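Local coordinates for protein C2 toxin component I (Clostridium botulinum, PDB 2J3X) that is the enzymatic component of the binary C2 toxin, an ADP-ribosyltransferase that probably transfers ADP-ribose from NAD+ to a target protein, at residues Asn92-Val102 and Ile163-Tyr174; Glu108-Arg116 and Thr128-Ile136. The protein carries 2 engineered substitutions. One frame throughout, in Å; residues are numbered along the deposited sequence. Where two conformers were deposited one is given.

Contact 1 (Asn92-Val102 and Ile163-Tyr174); sequences NTLDRDAIGYV and IVKTRVPTTFDY. With SO4 (sulfate ion), chain T.
Asp97 OD2 is gripped twice by one guanidinium group: Arg167 approaches side-on, with NE 2.6 Å and NH2 2.9 Å from that single oxygen. The oxygen lies in the guanidinium plane, whereas the carboxylate is turned nearly perpendicular to it, at 87°, and both nitrogens meet OD2 on its anti side, tilted out of the carboxylate plane. Arg167 reaches it with CG anti to the backbone N (chi1 175°) and an extended chain. The other oxygen, OD1, accepts the backbone N of Thr170, so the carboxylate just ahead of strand 98-102 holds both Arg167, near the end of the partner strand, and the type II turn Pro169-Phe172 that follows it.

Beyond this the chains form an antiparallel ladder. Ala98 and Val168 are a hydrogen-bonded pair joined in both directions, as are Gly100 and Thr166, and Val102 N bonds to Val164 O. On the face of Ile99 and Tyr101, the extended Lys165 lays CE against Ile99 CG2 at 3.6 Å; on the other, Val102 CG2 presses tightly on Val164 CG1.

Past the strands, the Tyr174 ring is sandwiched. Leu94 CD2 sits over the centre of one face, 3.6 Å from the ring centroid, in a CH-pi contact. Asn92 ND2 lies over the opposite face toward the rim, 3.4 Å from Tyr174 CZ, its amide inclined 30° to the ring, and also donates to Tyr174 O; Asn92 OD1 is hydrogen-bonded to Lys32. The phenol OH bonds to Glu25, and a water lies within hydrogen-bonding distance of it, Asp95 OD1 and a sulfate.

Both strands run inside the mixed sheet of the ADP-ribosyltransferase fold, flanked by 147-150 and 206-216; Ile193 of strand 191-203 packs on Val102, Val164 and Thr166, while Leu185 and Leu187 of strand 183-187 cover Tyr174.

Contact 2 (Glu108-Arg116 and Thr128-Ile136); sequences ELGINFSIR and TLDKVRQQI. With SO4 (sulfate ion), chain O; SO4 (sulfate ion), chain Q.
Phe113 lays its ring beneath Lys131, whose CE stands over the ring centre, 3.5 Å from the centroid and 6° off the normal, in a CH-pi contact. The chain bends at its last torsion (chi4 68°), leaving NZ above the same face at 4.6 Å from the centroid, a cation-pi contact, while NZ also donates to a sulfate. In the ring plane, Gln135 OE1 meets the edge at Phe113 CE2, 3.4 Å away, with amide and ring planes 82° apart. Val132 CG2 touches the rim at CE1. Gln135 NE2 makes a weak, bent bond to Gly110 O, 2.8 Å long, the direct polar link between the segments.

Behind these lie two isoleucines. Ile111 CG2 backs the opposite face of the ring, and Ile111 CD1 reaches Ile136 CG2 at 3.9 Å. Ile115 CD1 packs on Val132 CG2 at 3.6 Å. Further out, a water links Ile115 O to Thr128 OG1, and the backbone N atoms of Ile115 and Arg116 hold another sulfate; both sulfates probably come from the crystallisation liquor.

The irregular segment 108-116 thus lies along one flank of helix 126-136. Strand 206-216 borders both pieces: its Ile209 meets Ile115 and Val132, and its Ile211 meets Leu109 and Ile136. Strand 191-203 packs on Leu129 and Ile136, and Asn112 touches helix 326-336.

Overall arrangement
Both contacts belong to the same ADP-ribosyltransferase exoenzyme family region, their centres about 25 Å apart, and contact 2 lies in the chain between the two segments of contact 1. Contact 1 is the larger and the more polar: backbone ladder bonds and a salt bridge join neighbouring strands. As a whole it is partly buried, its loop end mixing buried Leu94 and Tyr174 with exposed threonines. Contact 2 is mostly buried and rests on side-chain packing, its sole direct hydrogen bond being weak; its polar and charged ends lie at the margin. The two meet where Val164 CG2 approaches Leu109 CD1 at 4.1 Å, and strands 191-203 and 206-216 border both.

Contact 1 (Asn92-Val102 and Ile163-Tyr174)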
loop_
_atom_site.group_PDB
_atom_site.type_symbol
_atom_site.label_atom_id
_atom_site.label_comp_id
_atom_site.label_asym_id
_atom_site.label_seq_id
_atom_site.Cartn_x
_atom_site.Cartn_y
_atom_site.Cartn_z
ATOM N N ASN A 92 5.903 17.708 15.622
ATOM C CA ASN A 92 6.974 17.147 16.421
ATOM C C ASN A 92 7.959 16.398 15.561
ATOM O O ASN A 92 7.593 15.418 14.936
ATOM C CB ASN A 92 6.322 16.214 17.442
ATOM C CG ASN A 92 7.143 16.033 18.691
ATOM O OD1 ASN A 92 7.564 17.018 19.303
ATOM N ND2 ASN A 92 7.287 14.796 19.138
ATOM N N THR A 93 9.211 16.855 15.475
ATOM C CA THR A 93 10.164 16.238 14.563
ATOM C C THR A 93 11.423 15.739 15.273
ATOM O O THR A 93 11.933 16.419 16.195
ATOM C CB THR A 93 10.594 17.209 13.465
ATOM O OG1 THR A 93 11.092 18.418 14.055
ATOM C CG2 THR A 93 9.385 17.595 12.580
ATOM N N LEU A 94 11.964 14.603 14.816
ATOM C CA LEU A 94 13.147 14.005 15.452
ATOM C C LEU A 94 14.371 14.907 15.366
ATOM O O LEU A 94 14.643 15.463 14.299
ATOM C CB LEU A 94 13.508 12.680 14.781
ATOM C CG LEU A 94 12.545 11.542 15.198
ATOM C CD1 LEU A 94 12.747 10.355 14.262
ATOM C CD2 LEU A 94 12.737 11.138 16.701
ATOM N N ASP A 95 15.127 15.029 16.460
ATOM C CA ASP A 95 16.395 15.768 16.373
ATOM C C ASP A 95 17.590 14.816 16.274
ATOM O O ASP A 95 18.734 15.242 16.065
ATOM C CB ASP A 95 16.531 16.791 17.516
ATOM C CG ASP A 95 16.595 16.147 18.896
ATOM O OD1 ASP A 95 16.404 14.918 19.023
ATOM O OD2 ASP A 95 16.850 16.891 19.875
ATOM N N ARG A 96 17.304 13.515 16.340
ATOM C CA ARG A 96 18.310 12.453 16.205
ATOM C C ARG A 96 17.636 11.307 15.422
ATOM O O ARG A 96 16.403 11.223 15.426
ATOM C CB ARG A 96 18.694 11.895 17.589
ATOM C CG ARG A 96 19.147 12.883 18.645
ATOM C CD ARG A 96 18.776 12.357 20.021
ATOM N NE ARG A 96 19.638 11.246 20.423
ATOM C CZ ARG A 96 19.634 10.643 21.622
ATOM N NH1 ARG A 96 18.783 11.015 22.599
ATOM N NH2 ARG A 96 20.484 9.645 21.834
ATOM N N ASP A 97 18.432 10.412 14.834
ATOM C CA ASP A 97 17.881 9.184 14.232
ATOM C C ASP A 97 17.323 8.315 15.360
ATOM O O ASP A 97 17.691 8.501 16.522
ATOM C CB ASP A 97 18.961 8.384 13.537
ATOM C CG ASP A 97 19.474 9.007 12.242
ATOM O OD1 ASP A 97 19.007 10.088 11.798
ATOM O OD2 ASP A 97 20.347 8.339 11.643
ATOM N N ALA A 98 16.463 7.329 15.038
ATOM C CA ALA A 98 15.917 6.477 16.098
ATOM C C ALA A 98 15.984 5.077 15.539
ATOM O O ALA A 98 15.629 4.863 14.381
ATOM C CB ALA A 98 14.463 6.856 16.419
ATOM N N ILE A 99 16.427 4.132 16.362
ATOM C CA ILE A 99 16.533 2.737 15.926
ATOM C C ILE A 99 15.477 1.945 16.716
ATOM O O ILE A 99 15.345 2.109 17.927
ATOM C CB ILE A 99 17.926 2.207 16.250
ATOM C CG1 ILE A 99 18.966 2.978 15.386
ATOM C CG2 ILE A 99 18.029 0.688 15.996
ATOM C CD1 ILE A 99 20.341 2.780 15.873
ATOM N N GLY A 100 14.781 1.026 16.049
ATOM C CA GLY A 100 13.837 0.201 16.793
ATOM C C GLY A 100 13.144 -0.749 15.819
ATOM O O GLY A 100 13.652 -0.998 14.737
ATOM N N TYR A 101 12.019 -1.302 16.236
ATOM C CA TYR A 101 11.411 -2.433 15.540
ATOM C C TYR A 101 10.075 -1.974 14.998
ATOM O O TYR A 101 9.199 -1.522 15.782
ATOM C CB TYR A 101 11.159 -3.552 16.515
ATOM C CG TYR A 101 12.393 -4.075 17.183
ATOM C CD1 TYR A 101 13.453 -4.587 16.420
ATOM C CD2 TYR A 101 12.513 -4.043 18.594
ATOM C CE1 TYR A 101 14.609 -5.126 17.067
ATOM C CE2 TYR A 101 13.696 -4.552 19.240
ATOM C CZ TYR A 101 14.712 -5.078 18.473
ATOM O OH TYR A 101 15.874 -5.590 19.056
ATOM N N VAL A 102 9.887 -2.078 13.688
ATOM C CA VAL A 102 8.597 -1.652 13.138
ATOM C C VAL A 102 7.536 -2.752 13.185
ATOM O O VAL A 102 7.843 -3.936 13.137
ATOM C CB VAL A 102 8.731 -1.065 11.691
ATOM C CG1 VAL A 102 9.342 0.339 11.738
ATOM C CG2 VAL A 102 9.607 -1.934 10.790
ATOM N N ILE A 163 11.216 -10.258 13.000
ATOM C CA ILE A 163 11.444 -8.967 13.696
ATOM C C ILE A 163 11.981 -8.068 12.596
ATOM O O ILE A 163 12.883 -8.457 11.895
ATOM C CB ILE A 163 12.476 -9.097 14.847
ATOM C CG1 ILE A 163 11.942 -9.967 16.003
ATOM C CG2 ILE A 163 12.802 -7.731 15.458
ATOM C CD1 ILE A 163 13.084 -10.459 16.854
ATOM N N VAL A 164 11.407 -6.868 12.425
ATOM C CA VAL A 164 11.895 -5.947 11.454
ATOM C C VAL A 164 12.486 -4.735 12.130
ATOM O O VAL A 164 11.765 -4.006 12.786
ATOM C CB VAL A 164 10.708 -5.508 10.511
ATOM C CG1 VAL A 164 11.210 -4.586 9.386
ATOM C CG2 VAL A 164 10.042 -6.784 9.905
ATOM N N LYS A 165 13.793 -4.562 11.982
ATOM C CA LYS A 165 14.552 -3.463 12.659
ATOM C C LYS A 165 14.887 -2.412 11.592
ATOM O O LYS A 165 15.230 -2.773 10.457
ATOM C CB LYS A 165 15.852 -4.038 13.235
ATOM C CG LYS A 165 16.647 -3.068 14.084
ATOM C CD LYS A 165 17.864 -3.785 14.708
ATOM C CE LYS A 165 18.653 -2.849 15.527
ATOM N NZ LYS A 165 19.794 -3.698 16.085
ATOM N N THR A 166 14.715 -1.143 11.924
ATOM C CA THR A 166 14.975 -0.080 10.987
ATOM C C THR A 166 15.530 1.132 11.730
ATOM O O THR A 166 15.583 1.151 12.942
ATOM C CB THR A 166 13.705 0.310 10.170
ATOM O OG1 THR A 166 14.096 1.144 9.068
ATOM C CG2 THR A 166 12.700 1.061 11.033
ATOM N N ARG A 167 15.949 2.124 10.976
ATOM C CA ARG A 167 16.412 3.423 11.505
ATOM C C ARG A 167 15.532 4.519 10.906
ATOM O O ARG A 167 15.428 4.640 9.672
ATOM C CB ARG A 167 17.864 3.583 11.065
ATOM C CG ARG A 167 18.536 4.926 11.387
ATOM C CD ARG A 167 20.012 4.768 11.081
ATOM N NE ARG A 167 20.785 5.827 11.729
ATOM C CZ ARG A 167 21.829 5.673 12.547
ATOM N NH1 ARG A 167 22.321 4.466 12.871
ATOM N NH2 ARG A 167 22.393 6.761 13.043
ATOM N N VAL A 168 14.910 5.334 11.752
ATOM C CA VAL A 168 14.125 6.447 11.292
ATOM C C VAL A 168 15.039 7.681 11.274
ATOM O O VAL A 168 15.663 7.997 12.295
ATOM C CB VAL A 168 12.975 6.742 12.267
ATOM C CG1 VAL A 168 12.101 7.904 11.730
ATOM C CG2 VAL A 168 12.177 5.449 12.534
ATOM N N PRO A 169 15.101 8.376 10.121
ATOM C CA PRO A 169 15.944 9.580 10.008
ATOM C C PRO A 169 15.558 10.761 10.872
ATOM O O PRO A 169 14.375 11.026 11.087
ATOM C CB PRO A 169 15.852 9.921 8.503
ATOM C CG PRO A 169 15.514 8.587 7.861
ATOM C CD PRO A 169 14.500 8.024 8.827
ATOM N N THR A 170 16.564 11.532 11.324
ATOM C CA THR A 170 16.308 12.789 12.012
ATOM C C THR A 170 15.450 13.644 11.082
ATOM O O THR A 170 15.511 13.481 9.854
ATOM C CB THR A 170 17.615 13.582 12.329
ATOM O OG1 THR A 170 18.237 13.858 11.090
ATOM C CG2 THR A 170 18.570 12.722 12.944
ATOM N N THR A 171 14.657 14.507 11.719
ATOM C CA THR A 171 13.681 15.451 11.154
ATOM C C THR A 171 12.315 14.813 10.865
ATOM O O THR A 171 11.352 15.545 10.617
ATOM C CB THR A 171 14.151 16.250 9.884
ATOM O OG1 THR A 171 14.050 15.421 8.740
ATOM C CG2 THR A 171 15.591 16.794 10.006
ATOM N N PHE A 172 12.219 13.476 10.872
ATOM C CA PHE A 172 10.901 12.853 10.621
ATOM C C PHE A 172 9.918 13.147 11.741
ATOM O O PHE A 172 10.294 13.244 12.884
ATOM C CB PHE A 172 11.053 11.351 10.498
ATOM C CG PHE A 172 11.381 10.875 9.138
ATOM C CD1 PHE A 172 12.258 11.593 8.315
ATOM C CD2 PHE A 172 10.891 9.651 8.705
ATOM C CE1 PHE A 172 12.619 11.095 7.058
ATOM C CE2 PHE A 172 11.267 9.150 7.455
ATOM C CZ PHE A 172 12.110 9.882 6.647
ATOM N N ASP A 173 8.629 13.313 11.402
ATOM C CA ASP A 173 7.590 13.597 12.386
ATOM C C ASP A 173 7.415 12.386 13.248
ATOM O O ASP A 173 7.558 11.239 12.775
ATOM C CB ASP A 173 6.234 13.834 11.694
ATOM C CG ASP A 173 6.255 15.008 10.734
ATOM O OD1 ASP A 173 7.050 15.950 10.897
ATOM O OD2 ASP A 173 5.478 14.975 9.760
ATOM N N TYR A 174 7.088 12.611 14.514
ATOM C CA TYR A 174 6.884 11.519 15.453
ATOM C C TYR A 174 6.105 11.901 16.669
ATOM O O TYR A 174 6.105 13.067 17.085
ATOM C CB TYR A 174 8.203 10.861 15.906
ATOM C CG TYR A 174 8.928 11.666 16.983
ATOM C CD1 TYR A 174 9.546 12.866 16.650
ATOM C CD2 TYR A 174 9.024 11.193 18.311
ATOM C CE1 TYR A 174 10.230 13.640 17.633
ATOM C CE2 TYR A 174 9.711 11.935 19.313
ATOM C CZ TYR A 174 10.297 13.153 18.952
ATOM O OH TYR A 174 10.996 13.881 19.888
HETATM S S SO4 T . 15.543 13.533 22.224
HETATM O O1 SO4 T . 15.211 14.485 23.287
HETATM O O2 SO4 T . 16.589 14.143 21.404
HETATM O O3 SO4 T . 16.049 12.288 22.823
HETATM O O4 SO4 T . 14.377 13.278 21.371
HETATM O O HOH W 1 13.952 14.269 19.064
HETATM O O HOH W 2 18.286 -5.999 17.849
HETATM O O HOH W 3 9.146 -6.138 14.111
#

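Contact 2 (Glu108-Arg116 and Thr128-Ile136)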
loop_
_atom_site.group_PDB
_atom_site.type_symbol
_atom_site.label_atom_id
_atom_site.label_comp_id
_atom_site.label_asym_id
_atom_site.label_seq_id
_atom_site.Cartn_x
_atom_site.Cartn_y
_atom_site.Cartn_z
ATOM N N GLU A 108 2.023 -9.204 6.547
ATOM C CA GLU A 108 2.268 -7.865 5.986
ATOM C C GLU A 108 3.526 -7.724 5.129
ATOM O O GLU A 108 3.758 -6.667 4.518
ATOM C CB GLU A 108 2.322 -6.834 7.130
ATOM C CG GLU A 108 1.037 -6.760 7.915
ATOM C CD GLU A 108 1.138 -5.695 8.989
ATOM O OE1 GLU A 108 1.838 -5.935 9.979
ATOM O OE2 GLU A 108 0.546 -4.604 8.809
ATOM N N LEU A 109 4.370 -8.771 5.132
ATOM C CA LEU A 109 5.502 -8.890 4.214
ATOM C C LEU A 109 5.147 -9.871 3.106
ATOM O O LEU A 109 6.017 -10.363 2.431
ATOM C CB LEU A 109 6.759 -9.374 4.995
ATOM C CG LEU A 109 7.189 -8.425 6.102
ATOM C CD1 LEU A 109 8.272 -9.097 6.952
ATOM C CD2 LEU A 109 7.723 -7.074 5.555
ATOM N N GLY A 110 3.853 -10.174 2.953
ATOM C CA GLY A 110 3.432 -11.150 1.939
ATOM C C GLY A 110 3.866 -12.596 2.150
ATOM O O GLY A 110 3.962 -13.365 1.185
ATOM N N ILE A 111 4.104 -12.971 3.408
ATOM C CA ILE A 111 4.569 -14.320 3.748
ATOM C C ILE A 111 3.437 -15.086 4.354
ATOM O O ILE A 111 2.933 -14.762 5.456
ATOM C CB ILE A 111 5.772 -14.285 4.741
ATOM C CG1 ILE A 111 6.968 -13.600 4.080
ATOM C CG2 ILE A 111 6.062 -15.734 5.312
ATOM C CD1 ILE A 111 8.111 -13.373 5.171
ATOM N N ASN A 112 2.988 -16.089 3.592
ATOM C CA ASN A 112 1.873 -16.895 4.041
ATOM C C ASN A 112 2.296 -18.305 4.409
ATOM O O ASN A 112 1.442 -19.113 4.729
ATOM C CB ASN A 112 0.787 -16.956 2.959
ATOM C CG ASN A 112 0.265 -15.561 2.590
ATOM O OD1 ASN A 112 -0.006 -14.745 3.476
ATOM N ND2 ASN A 112 0.094 -15.322 1.300
ATOM N N PHE A 113 3.598 -18.570 4.406
ATOM C CA PHE A 113 4.128 -19.905 4.752
ATOM C C PHE A 113 4.741 -19.816 6.129
ATOM O O PHE A 113 5.005 -18.721 6.630
ATOM C CB PHE A 113 5.184 -20.401 3.749
ATOM C CG PHE A 113 6.278 -19.397 3.474
ATOM C CD1 PHE A 113 7.423 -19.336 4.256
ATOM C CD2 PHE A 113 6.143 -18.509 2.415
ATOM C CE1 PHE A 113 8.407 -18.374 3.962
ATOM C CE2 PHE A 113 7.121 -17.571 2.131
ATOM C CZ PHE A 113 8.257 -17.519 2.878
ATOM N N SER A 114 5.005 -20.968 6.737
ATOM C CA SER A 114 5.442 -20.982 8.132
ATOM C C SER A 114 6.950 -20.770 8.214
ATOM O O SER A 114 7.707 -21.059 7.264
ATOM C CB SER A 114 5.111 -22.333 8.794
ATOM O OG SER A 114 5.582 -23.381 7.954
ATOM N N ILE A 115 7.360 -20.214 9.355
ATOM C CA ILE A 115 8.738 -19.808 9.519
ATOM C C ILE A 115 9.495 -20.727 10.495
ATOM O O ILE A 115 10.611 -21.181 10.185
ATOM C CB ILE A 115 8.761 -18.332 10.027
ATOM C CG1 ILE A 115 8.234 -17.355 8.967
ATOM C CG2 ILE A 115 10.155 -17.990 10.532
ATOM C CD1 ILE A 115 8.942 -17.447 7.716
ATOM N N ARG A 116 8.886 -21.014 11.636
ATOM C CA ARG A 116 9.508 -21.936 12.611
ATOM C C ARG A 116 9.036 -23.345 12.265
ATOM O O ARG A 116 8.021 -23.792 12.796
ATOM C CB ARG A 116 9.072 -21.572 13.996
ATOM C CG ARG A 116 9.679 -20.206 14.478
ATOM C CD ARG A 116 9.034 -19.817 15.780
ATOM N NE ARG A 116 9.672 -18.624 16.380
ATOM C CZ ARG A 116 9.040 -17.774 17.177
ATOM N NH1 ARG A 116 7.726 -17.947 17.445
ATOM N NH2 ARG A 116 9.696 -16.723 17.694
ATOM N N THR A 128 14.428 -22.189 4.967
ATOM C CA THR A 128 13.321 -21.254 5.122
ATOM C C THR A 128 13.870 -19.823 5.160
ATOM O O THR A 128 13.294 -18.908 4.556
ATOM C CB THR A 128 12.589 -21.546 6.447
ATOM O OG1 THR A 128 12.217 -22.932 6.473
ATOM C CG2 THR A 128 11.331 -20.675 6.629
ATOM N N LEU A 129 14.977 -19.631 5.859
ATOM C CA LEU A 129 15.613 -18.314 5.826
ATOM C C LEU A 129 15.904 -17.908 4.381
ATOM O O LEU A 129 15.644 -16.771 3.981
ATOM C CB LEU A 129 16.939 -18.371 6.574
ATOM C CG LEU A 129 17.755 -17.069 6.487
ATOM C CD1 LEU A 129 17.059 -15.839 7.090
ATOM C CD2 LEU A 129 19.103 -17.302 7.200
ATOM N N ASP A 130 16.505 -18.813 3.600
ATOM C CA ASP A 130 16.797 -18.522 2.216
ATOM C C ASP A 130 15.551 -18.207 1.366
ATOM O O ASP A 130 15.566 -17.308 0.497
ATOM C CB ASP A 130 17.575 -19.701 1.603
ATOM C CG ASP A 130 18.991 -19.830 2.182
ATOM O OD1 ASP A 130 19.465 -18.923 2.901
ATOM O OD2 ASP A 130 19.644 -20.856 1.877
ATOM N N LYS A 131 14.477 -18.955 1.602
ATOM C CA LYS A 131 13.206 -18.712 0.916
ATOM C C LYS A 131 12.675 -17.312 1.236
ATOM O O LYS A 131 12.242 -16.578 0.322
ATOM C CB LYS A 131 12.223 -19.795 1.356
ATOM C CG LYS A 131 10.833 -19.627 0.832
ATOM C CD LYS A 131 9.999 -20.836 1.267
ATOM C CE LYS A 131 8.571 -20.670 0.798
ATOM N NZ LYS A 131 8.437 -20.754 -0.639
ATOM N N VAL A 132 12.728 -16.923 2.516
ATOM C CA VAL A 132 12.315 -15.562 2.941
ATOM C C VAL A 132 13.203 -14.517 2.262
ATOM O O VAL A 132 12.669 -13.559 1.694
ATOM C CB VAL A 132 12.384 -15.414 4.488
ATOM C CG1 VAL A 132 12.246 -13.923 4.897
ATOM C CG2 VAL A 132 11.273 -16.241 5.182
ATOM N N ARG A 133 14.539 -14.709 2.293
ATOM C CA ARG A 133 15.463 -13.773 1.618
ATOM C C ARG A 133 15.115 -13.607 0.136
ATOM O O ARG A 133 15.026 -12.486 -0.372
ATOM C CB ARG A 133 16.891 -14.285 1.721
ATOM C CG ARG A 133 17.511 -14.034 3.076
ATOM C CD ARG A 133 18.847 -14.803 3.145
ATOM N NE ARG A 133 19.589 -14.483 4.363
ATOM C CZ ARG A 133 20.706 -15.113 4.740
ATOM N NH1 ARG A 133 21.152 -16.166 4.029
ATOM N NH2 ARG A 133 21.345 -14.740 5.848
ATOM N N GLN A 134 14.887 -14.710 -0.562
ATOM C CA GLN A 134 14.610 -14.598 -1.991
ATOM C C GLN A 134 13.288 -13.858 -2.252
ATOM O O GLN A 134 13.171 -13.063 -3.199
ATOM C CB GLN A 134 14.657 -15.979 -2.663
ATOM C CG GLN A 134 16.092 -16.513 -2.792
ATOM C CD GLN A 134 17.044 -15.434 -3.370
ATOM O OE1 GLN A 134 16.870 -14.978 -4.506
ATOM N NE2 GLN A 134 18.000 -14.985 -2.560
ATOM N N GLN A 135 12.298 -14.051 -1.387
ATOM C CA GLN A 135 11.009 -13.396 -1.656
ATOM C C GLN A 135 10.990 -11.915 -1.239
ATOM O O GLN A 135 10.408 -11.062 -1.952
ATOM C CB GLN A 135 9.955 -14.154 -0.892
ATOM C CG GLN A 135 8.594 -13.537 -0.944
ATOM C CD GLN A 135 7.532 -14.475 -0.372
ATOM O OE1 GLN A 135 7.560 -15.679 -0.635
ATOM N NE2 GLN A 135 6.594 -13.914 0.356
ATOM N N ILE A 136 11.606 -11.586 -0.092
ATOM C CA ILE A 136 11.377 -10.251 0.442
ATOM C C ILE A 136 12.492 -9.200 0.229
ATOM O O ILE A 136 12.233 -8.001 0.361
ATOM C CB ILE A 136 10.988 -10.266 1.954
ATOM C CG1 ILE A 136 12.209 -10.483 2.852
ATOM C CG2 ILE A 136 9.887 -11.328 2.303
ATOM C CD1 ILE A 136 11.971 -10.275 4.322
HETATM S S SO4 O . 5.179 -20.079 12.131
HETATM O O1 SO4 O . 4.613 -19.293 13.200
HETATM O O2 SO4 O . 5.433 -19.180 11.000
HETATM O O3 SO4 O . 6.421 -20.742 12.502
HETATM O O4 SO4 O . 4.253 -21.170 11.684
HETATM S S SO4 Q . 4.616 -21.110 -0.769
HETATM O O1 SO4 Q . 3.458 -20.404 -0.245
HETATM O O2 SO4 Q . 5.694 -20.133 -0.889
HETATM O O3 SO4 Q . 4.919 -22.127 0.265
HETATM O O4 SO4 Q . 4.408 -21.665 -2.085
HETATM O O HOH W 4 12.097 -23.336 9.092
#